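Long-range contacts in heme-binding protein A / AI-2 binding protein A (Helicobacter pylori SS1, PDB 6OFQ), which binds the peptide STSA as a periplasmic substrate-binding protein and probably delivers peptides to an ABC transporter: residues E262-T267 against P508-V513; V32-R37 against V244-P249. All coordinates share one frame; numbering follows the deposited sequence.

Contact 1: E262-T267 against P508-V513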
ATOM      1  N   GLU A 262     -27.023   1.804   6.022  1.00  8.02           N
ATOM      2  CA  GLU A 262     -26.785   0.506   5.433  1.00  9.36           C
ATOM      3  C   GLU A 262     -25.327   0.091   5.597  1.00  7.80           C
ATOM      4  O   GLU A 262     -24.961  -1.088   5.650  1.00  9.36           O
ATOM      5  CB  GLU A 262     -27.165   0.615   3.938  1.00 10.91           C
ATOM      6  CG  GLU A 262     -26.995  -0.606   3.089  1.00 15.13           C
ATOM      7  CD  GLU A 262     -27.353  -0.386   1.624  1.00 18.14           C
ATOM      8  OE1 GLU A 262     -28.462   0.216   1.454  1.00 14.25           O
ATOM      9  OE2 GLU A 262     -26.486  -0.774   0.787  1.00 15.80           O
ATOM     10  N   ILE A 263     -24.458   1.093   5.507  1.00  7.67           N
ATOM     11  CA  ILE A 263     -23.041   0.823   5.855  1.00  7.66           C
ATOM     12  C   ILE A 263     -22.685   1.840   6.938  1.00  6.80           C
ATOM     13  O   ILE A 263     -23.396   2.813   7.202  1.00  6.86           O
ATOM     14  CB  ILE A 263     -22.085   0.909   4.641  1.00  8.29           C
ATOM     15  CG1 ILE A 263     -22.021   2.315   4.054  1.00  9.46           C
ATOM     16  CG2 ILE A 263     -22.555  -0.092   3.601  1.00  8.53           C
ATOM     17  CD1 ILE A 263     -20.777   3.053   4.378  1.00 12.35           C
ATOM     18  N   MET A 264     -21.554   1.656   7.626  1.00  5.99           N
ATOM     19  CA  MET A 264     -21.231   2.354   8.866  1.00  6.37           C
ATOM     20  C   MET A 264     -19.927   3.150   8.824  1.00  6.41           C
ATOM     21  O   MET A 264     -19.707   4.011   9.673  1.00  6.04           O
ATOM     22  CB  MET A 264     -21.204   1.395  10.039  1.00  6.72           C
ATOM     23  CG  MET A 264     -22.518   0.639  10.229  1.00  6.71           C
ATOM     24  SD  MET A 264     -22.354  -0.883  11.166  1.00  7.93           S
ATOM     25  CE  MET A 264     -21.940  -0.284  12.765  1.00  7.72           C
ATOM     26  N   LEU A 265     -19.046   2.802   7.902  1.00  5.27           N
ATOM     27  CA  LEU A 265     -17.701   3.399   7.827  1.00  5.88           C
ATOM     28  C   LEU A 265     -17.304   3.165   6.374  1.00  6.10           C
ATOM     29  O   LEU A 265     -17.487   2.071   5.846  1.00  5.52           O
ATOM     30  CB  LEU A 265     -16.761   2.696   8.810  1.00  7.68           C
ATOM     31  CG  LEU A 265     -15.236   2.744   8.680  1.00 10.72           C
ATOM     32  CD1 LEU A 265     -14.856   4.127   9.031  1.00 10.91           C
ATOM     33  CD2 LEU A 265     -14.594   1.828   9.703  1.00 11.29           C
ATOM     34  N   MET A 266     -16.724   4.171   5.735  1.00  5.50           N
ATOM     35  CA  MET A 266     -16.344   4.040   4.326  1.00  5.48           C
ATOM     36  C   MET A 266     -15.059   4.769   3.974  1.00  4.84           C
ATOM     37  O   MET A 266     -14.745   5.826   4.520  1.00  5.68           O
ATOM     38  CB  MET A 266     -17.438   4.469   3.352  1.00  7.31           C
ATOM     39  CG  MET A 266     -17.946   5.834   3.680  1.00  7.83           C
ATOM     40  SD  MET A 266     -19.006   6.613   2.434  1.00  9.46           S
ATOM     41  CE  MET A 266     -17.893   7.119   1.116  1.00 10.82           C
ATOM     42  N   THR A 267     -14.341   4.214   3.004  1.00  5.34           N
ATOM     43  CA  THR A 267     -13.205   4.912   2.420  1.00  5.50           C
ATOM     44  C   THR A 267     -13.644   5.460   1.070  1.00  5.89           C
ATOM     45  O   THR A 267     -14.654   5.032   0.463  1.00  5.88           O
ATOM     46  CB  THR A 267     -11.981   3.965   2.297  1.00  5.50           C
ATOM     47  OG1 THR A 267     -12.354   2.826   1.503  1.00  4.70           O
ATOM     48  CG2 THR A 267     -11.508   3.603   3.734  1.00  5.70           C
ATOM     49  N   PRO A 508     -15.524   9.172   6.251  1.00  6.17           N
ATOM     50  CA  PRO A 508     -16.837   9.325   6.899  1.00  6.36           C
ATOM     51  C   PRO A 508     -17.346   8.072   7.597  1.00  5.56           C
ATOM     52  O   PRO A 508     -17.087   6.945   7.141  1.00  6.55           O
ATOM     53  CB  PRO A 508     -17.752   9.575   5.686  1.00  6.61           C
ATOM     54  CG  PRO A 508     -16.863   9.920   4.532  1.00  6.73           C
ATOM     55  CD  PRO A 508     -15.600   9.133   4.787  1.00  6.07           C
ATOM     56  N   HIS A 509     -17.945   8.250   8.769  1.00  5.62           N
ATOM     57  CA  HIS A 509     -18.514   7.129   9.476  1.00  6.43           C
ATOM     58  C   HIS A 509     -19.631   7.575  10.370  1.00  6.13           C
ATOM     59  O   HIS A 509     -19.816   8.753  10.632  1.00  6.39           O
ATOM     60  CB  HIS A 509     -17.442   6.371  10.268  1.00  6.11           C
ATOM     61  CG  HIS A 509     -16.730   7.211  11.261  1.00  5.57           C
ATOM     62  ND1 HIS A 509     -17.152   7.405  12.559  1.00  6.13           N
ATOM     63  CD2 HIS A 509     -15.624   7.975  11.127  1.00  5.75           C
ATOM     64  CE1 HIS A 509     -16.304   8.184  13.201  1.00  6.52           C
ATOM     65  NE2 HIS A 509     -15.385   8.566  12.340  1.00  5.91           N
ATOM     66  N   LEU A 510     -20.443   6.606  10.783  1.00  6.28           N
ATOM     67  CA  LEU A 510     -21.411   6.922  11.828  1.00  7.05           C
ATOM     68  C   LEU A 510     -20.765   7.319  13.158  1.00  7.61           C
ATOM     69  O   LEU A 510     -19.688   6.797  13.494  1.00  7.58           O
ATOM     70  CB  LEU A 510     -22.413   5.757  12.016  1.00  7.77           C
ATOM     71  CG  LEU A 510     -23.128   5.282  10.794  1.00  7.91           C
ATOM     72  CD1 LEU A 510     -23.957   4.054  11.084  1.00  8.61           C
ATOM     73  CD2 LEU A 510     -24.039   6.331  10.193  1.00  7.92           C
ATOM     74  N   SER A 511     -21.403   8.240  13.874  1.00  7.62           N
ATOM     75  CA  SER A 511     -20.892   8.690  15.173  1.00  8.44           C
ATOM     76  C   SER A 511     -20.704   7.583  16.187  1.00  8.22           C
ATOM     77  O   SER A 511     -19.766   7.658  16.994  1.00  8.62           O
ATOM     78  CB  SER A 511     -21.776   9.794  15.758  1.00 11.21           C
ATOM     79  OG  SER A 511     -23.089   9.304  15.941  1.00 17.60           O
ATOM     80  N   LYS A 512     -21.533   6.535  16.099  1.00  7.75           N
ATOM     81  CA  LYS A 512     -21.418   5.412  17.035  1.00  7.95           C
ATOM     82  C   LYS A 512     -20.156   4.589  16.800  1.00  7.98           C
ATOM     83  O   LYS A 512     -19.786   3.784  17.638  1.00  8.93           O
ATOM     84  CB  LYS A 512     -22.592   4.406  16.912  1.00  9.77           C
ATOM     85  CG  LYS A 512     -22.663   3.612  15.609  1.00 10.91           C
ATOM     86  CD  LYS A 512     -23.708   2.484  15.388  1.00 13.49           C
ATOM     87  CE  LYS A 512     -24.959   3.136  14.890  1.00 15.63           C
ATOM     88  NZ  LYS A 512     -26.090   2.160  14.784  1.00 14.50           N
ATOM     89  N   VAL A 513     -19.519   4.701  15.643  1.00  7.13           N
ATOM     90  CA  VAL A 513     -18.308   3.911  15.359  1.00  6.40           C
ATOM     91  C   VAL A 513     -17.103   4.669  15.952  1.00  6.59           C
ATOM     92  O   VAL A 513     -16.809   5.782  15.533  1.00  7.88           O
ATOM     93  CB  VAL A 513     -18.127   3.665  13.843  1.00  6.08           C
ATOM     94  CG1 VAL A 513     -16.807   2.935  13.575  1.00  6.36           C
ATOM     95  CG2 VAL A 513     -19.323   2.913  13.274  1.00  6.90           C
TER
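Two backbone bonds tie Met264 and Met266 to the end of strand 497-510. Leu510 N gives its hydrogen to Met264 O at 2.9 Å, with the donor tilted from the carbonyl plane, while Met266 N reaches Pro508 O at 3.1 Å, nearly head-on to the C=O. Between them Leu265 and His509 form a single beta bridge.

Apolar contacts flank this pair of bonds. The Met264 side chain carries most of them: its CG meets Leu510 CD1 at 3.8 Å, the two side chains crossing at about a right angle, and its CB lies 4.0 Å from Val513 CG2. Leu265 reaches across with CD1, 3.6 Å from His509 CB, and Met266 CG approaches the Pro508 ring at CD.

The bridge joins strand 265-266, at the edge of the five-stranded mixed sheet, to strand 497-510 of another mixed sheet in this type II periplasmic binding protein.

His509 brings the polar side-chain bonds next to the bridge. Its CG sits between backbone N and carbonyl carbon (chi1 58°), and His509 ND1 donates to Leu510 O at 2.8 Å; Val513 N, closing the type I turn, reaches that oxygen from the opposite face. With NE2 bonded to Asp286 OD1 as well, the ring is held at both nitrogens.

Contact 2: V32-R37 against V244-P249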
ATOM      1  N   VAL A  32     -21.597  -5.745  14.979  1.00  6.40           N
ATOM      2  CA  VAL A  32     -21.247  -5.928  13.588  1.00  6.86           C
ATOM      3  C   VAL A  32     -20.890  -4.576  12.981  1.00  6.04           C
ATOM      4  O   VAL A  32     -21.664  -3.622  13.018  1.00  7.64           O
ATOM      5  CB  VAL A  32     -22.357  -6.605  12.770  1.00  7.91           C
ATOM      6  CG1 VAL A  32     -21.988  -6.818  11.312  1.00  8.40           C
ATOM      7  CG2 VAL A  32     -22.956  -7.807  13.467  1.00 10.34           C
ATOM      8  N   LEU A  33     -19.716  -4.527  12.355  1.00  6.13           N
ATOM      9  CA  LEU A  33     -19.295  -3.342  11.616  1.00  5.94           C
ATOM     10  C   LEU A  33     -19.413  -3.607  10.133  1.00  5.71           C
ATOM     11  O   LEU A  33     -18.931  -4.626   9.640  1.00  6.74           O
ATOM     12  CB  LEU A  33     -17.835  -3.011  11.940  1.00  6.58           C
ATOM     13  CG  LEU A  33     -17.206  -1.886  11.110  1.00  6.92           C
ATOM     14  CD1 LEU A  33     -17.761  -0.540  11.501  1.00  7.42           C
ATOM     15  CD2 LEU A  33     -15.689  -1.839  11.234  1.00  7.50           C
ATOM     16  N   VAL A  34     -20.118  -2.718   9.440  1.00  5.82           N
ATOM     17  CA  VAL A  34     -20.233  -2.771   7.953  1.00  6.13           C
ATOM     18  C   VAL A  34     -19.347  -1.674   7.375  1.00  6.87           C
ATOM     19  O   VAL A  34     -19.653  -0.484   7.547  1.00  5.83           O
ATOM     20  CB  VAL A  34     -21.676  -2.657   7.452  1.00  6.91           C
ATOM     21  CG1 VAL A  34     -21.685  -2.896   5.949  1.00  7.43           C
ATOM     22  CG2 VAL A  34     -22.535  -3.743   8.078  1.00  7.17           C
ATOM     23  N   PHE A  35     -18.252  -2.076   6.746  1.00  6.22           N
ATOM     24  CA  PHE A  35     -17.256  -1.174   6.153  1.00  5.98           C
ATOM     25  C   PHE A  35     -17.511  -1.250   4.652  1.00  5.62           C
ATOM     26  O   PHE A  35     -17.697  -2.348   4.127  1.00  7.21           O
ATOM     27  CB  PHE A  35     -15.887  -1.745   6.476  1.00  6.10           C
ATOM     28  CG  PHE A  35     -14.699  -1.054   5.887  1.00  5.61           C
ATOM     29  CD1 PHE A  35     -14.195  -1.400   4.654  1.00  5.89           C
ATOM     30  CD2 PHE A  35     -13.984  -0.115   6.586  1.00  5.90           C
ATOM     31  CE1 PHE A  35     -13.062  -0.777   4.142  1.00  6.14           C
ATOM     32  CE2 PHE A  35     -12.839   0.502   6.103  1.00  6.63           C
ATOM     33  CZ  PHE A  35     -12.387   0.161   4.849  1.00  6.97           C
ATOM     34  N   ALA A  36     -17.445  -0.120   3.980  1.00  5.36           N
ATOM     35  CA  ALA A  36     -17.592  -0.136   2.531  1.00  5.05           C
ATOM     36  C   ALA A  36     -16.433   0.610   1.883  1.00  4.97           C
ATOM     37  O   ALA A  36     -15.894   1.599   2.362  1.00  4.68           O
ATOM     38  CB  ALA A  36     -18.924   0.519   2.130  1.00  6.01           C
ATOM     39  N   ARG A  37     -16.126   0.141   0.674  1.00  4.86           N
ATOM     40  CA  ARG A  37     -15.006   0.600  -0.106  1.00  4.84           C
ATOM     41  C   ARG A  37     -15.273   0.387  -1.572  1.00  4.64           C
ATOM     42  O   ARG A  37     -16.245  -0.250  -1.982  1.00  4.40           O
ATOM     43  CB  ARG A  37     -13.726  -0.053   0.390  1.00  4.75           C
ATOM     44  CG  ARG A  37     -13.751  -1.565   0.527  1.00  4.40           C
ATOM     45  CD  ARG A  37     -13.697  -2.313  -0.792  1.00  4.61           C
ATOM     46  NE  ARG A  37     -13.591  -3.773  -0.673  1.00  4.72           N
ATOM     47  CZ  ARG A  37     -12.523  -4.478  -0.312  1.00  4.55           C
ATOM     48  NH1 ARG A  37     -11.441  -3.812  -0.002  1.00  4.15           N
ATOM     49  NH2 ARG A  37     -12.570  -5.768  -0.162  1.00  5.14           N
ATOM     50  N   VAL A 244     -18.266  -6.918   8.047  1.00  5.72           N
ATOM     51  CA  VAL A 244     -18.664  -7.116   6.660  1.00  6.19           C
ATOM     52  C   VAL A 244     -17.937  -6.033   5.870  1.00  6.25           C
ATOM     53  O   VAL A 244     -18.182  -4.844   6.065  1.00  7.30           O
ATOM     54  CB  VAL A 244     -20.181  -7.079   6.483  1.00  6.59           C
ATOM     55  CG1 VAL A 244     -20.538  -7.432   5.065  1.00  6.97           C
ATOM     56  CG2 VAL A 244     -20.899  -8.020   7.408  1.00  7.57           C
ATOM     57  N   VAL A 245     -17.107  -6.464   4.928  1.00  5.91           N
ATOM     58  CA  VAL A 245     -16.362  -5.557   4.070  1.00  5.73           C
ATOM     59  C   VAL A 245     -17.067  -5.591   2.716  1.00  4.99           C
ATOM     60  O   VAL A 245     -16.920  -6.579   1.979  1.00  5.45           O
ATOM     61  CB  VAL A 245     -14.879  -5.968   3.945  1.00  5.63           C
ATOM     62  CG1 VAL A 245     -14.122  -5.022   3.003  1.00  5.67           C
ATOM     63  CG2 VAL A 245     -14.227  -5.991   5.311  1.00  6.15           C
ATOM     64  N   ARG A 246     -17.825  -4.524   2.434  1.00  5.44           N
ATOM     65  CA  ARG A 246     -18.585  -4.436   1.206  1.00  6.39           C
ATOM     66  C   ARG A 246     -17.841  -3.651   0.145  1.00  6.05           C
ATOM     67  O   ARG A 246     -17.156  -2.653   0.390  1.00  5.75           O
ATOM     68  CB  ARG A 246     -19.912  -3.732   1.479  1.00  8.34           C
ATOM     69  CG  ARG A 246     -20.857  -4.566   2.349  1.00  8.59           C
ATOM     70  CD  ARG A 246     -22.321  -4.118   2.411  1.00 11.32           C
ATOM     71  NE  ARG A 246     -22.855  -4.041   1.061  1.00 12.29           N
ATOM     72  CZ  ARG A 246     -23.929  -3.331   0.702  1.00 14.75           C
ATOM     73  NH1 ARG A 246     -24.625  -2.699   1.610  1.00 13.37           N
ATOM     74  NH2 ARG A 246     -24.275  -3.264  -0.597  1.00 14.87           N
ATOM     75  N   THR A 247     -18.030  -4.100  -1.090  1.00  5.43           N
ATOM     76  CA  THR A 247     -17.629  -3.363  -2.281  1.00  6.21           C
ATOM     77  C   THR A 247     -18.807  -2.658  -2.914  1.00  6.65           C
ATOM     78  O   THR A 247     -19.726  -3.331  -3.346  1.00  7.34           O
ATOM     79  CB  THR A 247     -16.919  -4.262  -3.296  1.00  6.54           C
ATOM     80  OG1 THR A 247     -15.737  -4.878  -2.715  1.00  5.97           O
ATOM     81  CG2 THR A 247     -16.466  -3.482  -4.524  1.00  6.52           C
ATOM     82  N   ILE A 248     -18.800  -1.331  -2.904  1.00  6.15           N
ATOM     83  CA  ILE A 248     -19.859  -0.480  -3.511  1.00  6.42           C
ATOM     84  C   ILE A 248     -19.073   0.483  -4.366  1.00  6.20           C
ATOM     85  O   ILE A 248     -18.487   1.457  -3.903  1.00  5.41           O
ATOM     86  CB  ILE A 248     -20.616   0.310  -2.421  1.00  6.92           C
ATOM     87  CG1 ILE A 248     -21.288  -0.670  -1.477  1.00  7.97           C
ATOM     88  CG2 ILE A 248     -21.649   1.256  -3.053  1.00  7.35           C
ATOM     89  CD1 ILE A 248     -22.053  -0.058  -0.339  1.00  8.42           C
ATOM     90  N   PRO A 249     -19.040   0.222  -5.680  1.00  6.80           N
ATOM     91  CA  PRO A 249     -18.081   0.921  -6.518  1.00  7.23           C
ATOM     92  C   PRO A 249     -18.321   2.390  -6.736  1.00  7.48           C
ATOM     93  O   PRO A 249     -17.371   3.185  -6.798  1.00  8.60           O
ATOM     94  CB  PRO A 249     -18.095   0.155  -7.864  1.00  8.43           C
ATOM     95  CG  PRO A 249     -18.666  -1.164  -7.517  1.00 10.40           C
ATOM     96  CD  PRO A 249     -19.517  -1.013  -6.293  1.00  8.81           C
TER
HETATM   97  O   HOH W   1     -15.540  -6.525  -0.463  1.00  6.03           O
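Arg37 and Thr247 close a run of parallel bridges between strands 32-37 and 242-247, neighbours in a mixed five-stranded sheet of this type II periplasmic binding protein. The ladder has five N-H to O=C bonds, from Val244 N on Leu33 O (2.9 Å) to Ile248 N on Arg37 O (2.9 Å).

Arg37 starts on the Phe35, Val245 and Thr247 face. Its CB packs against Thr267, which lies beyond the strand pair. CG sits between backbone N and carbonyl carbon (chi1 51°), and a second bend at chi2 (74°) curls the chain over the neighbouring strand: Arg37 CG passes 3.6 Å from Arg246 O, and CD continues past the same oxygen toward Thr247 OG1. Arg37 NE comes 3.2 Å from Thr247 OG1. At the end, Val245 CG1 lies over one guanidinium face, offset toward the rim, 3.6 Å from Arg37 NH2. Arg37 NH1 makes a salt bridge to Glu53 of helix 52-61.

On the other face Val34 CG1 touches Arg246 CD, and Ile248 CD1 covers the centre of the Arg246 guanidinium, whose NH1 pairs with Glu262. Back at the Arg37 tip, a water in the guanidinium plane accepts from Arg37 NH2 at 3.1 Å and lies 2.8 Å from Thr247 OG1.

In the fold
Both contacts are largely buried and meet in one sheet: strand 32-37 of contact 2 runs beside strand 265-266 of contact 1, with Met264 N probably hydrogen-bonded to Val34 O. Contact 2 is a regular parallel ladder inside that sheet; contact 1 is a single bridge from its edge to a strand of another sheet, with Lys512 exposed at its margin. Their chemistry differs accordingly. Contact 1 adds mainly methionine, leucine and valine packing to two backbone bonds, whereas contact 2 carries arginines on both faces, each paired outside the ladder. One of those pairings, Arg246 NH1 to Glu262 OE2 at 2.8 Å, joins the two contacts directly.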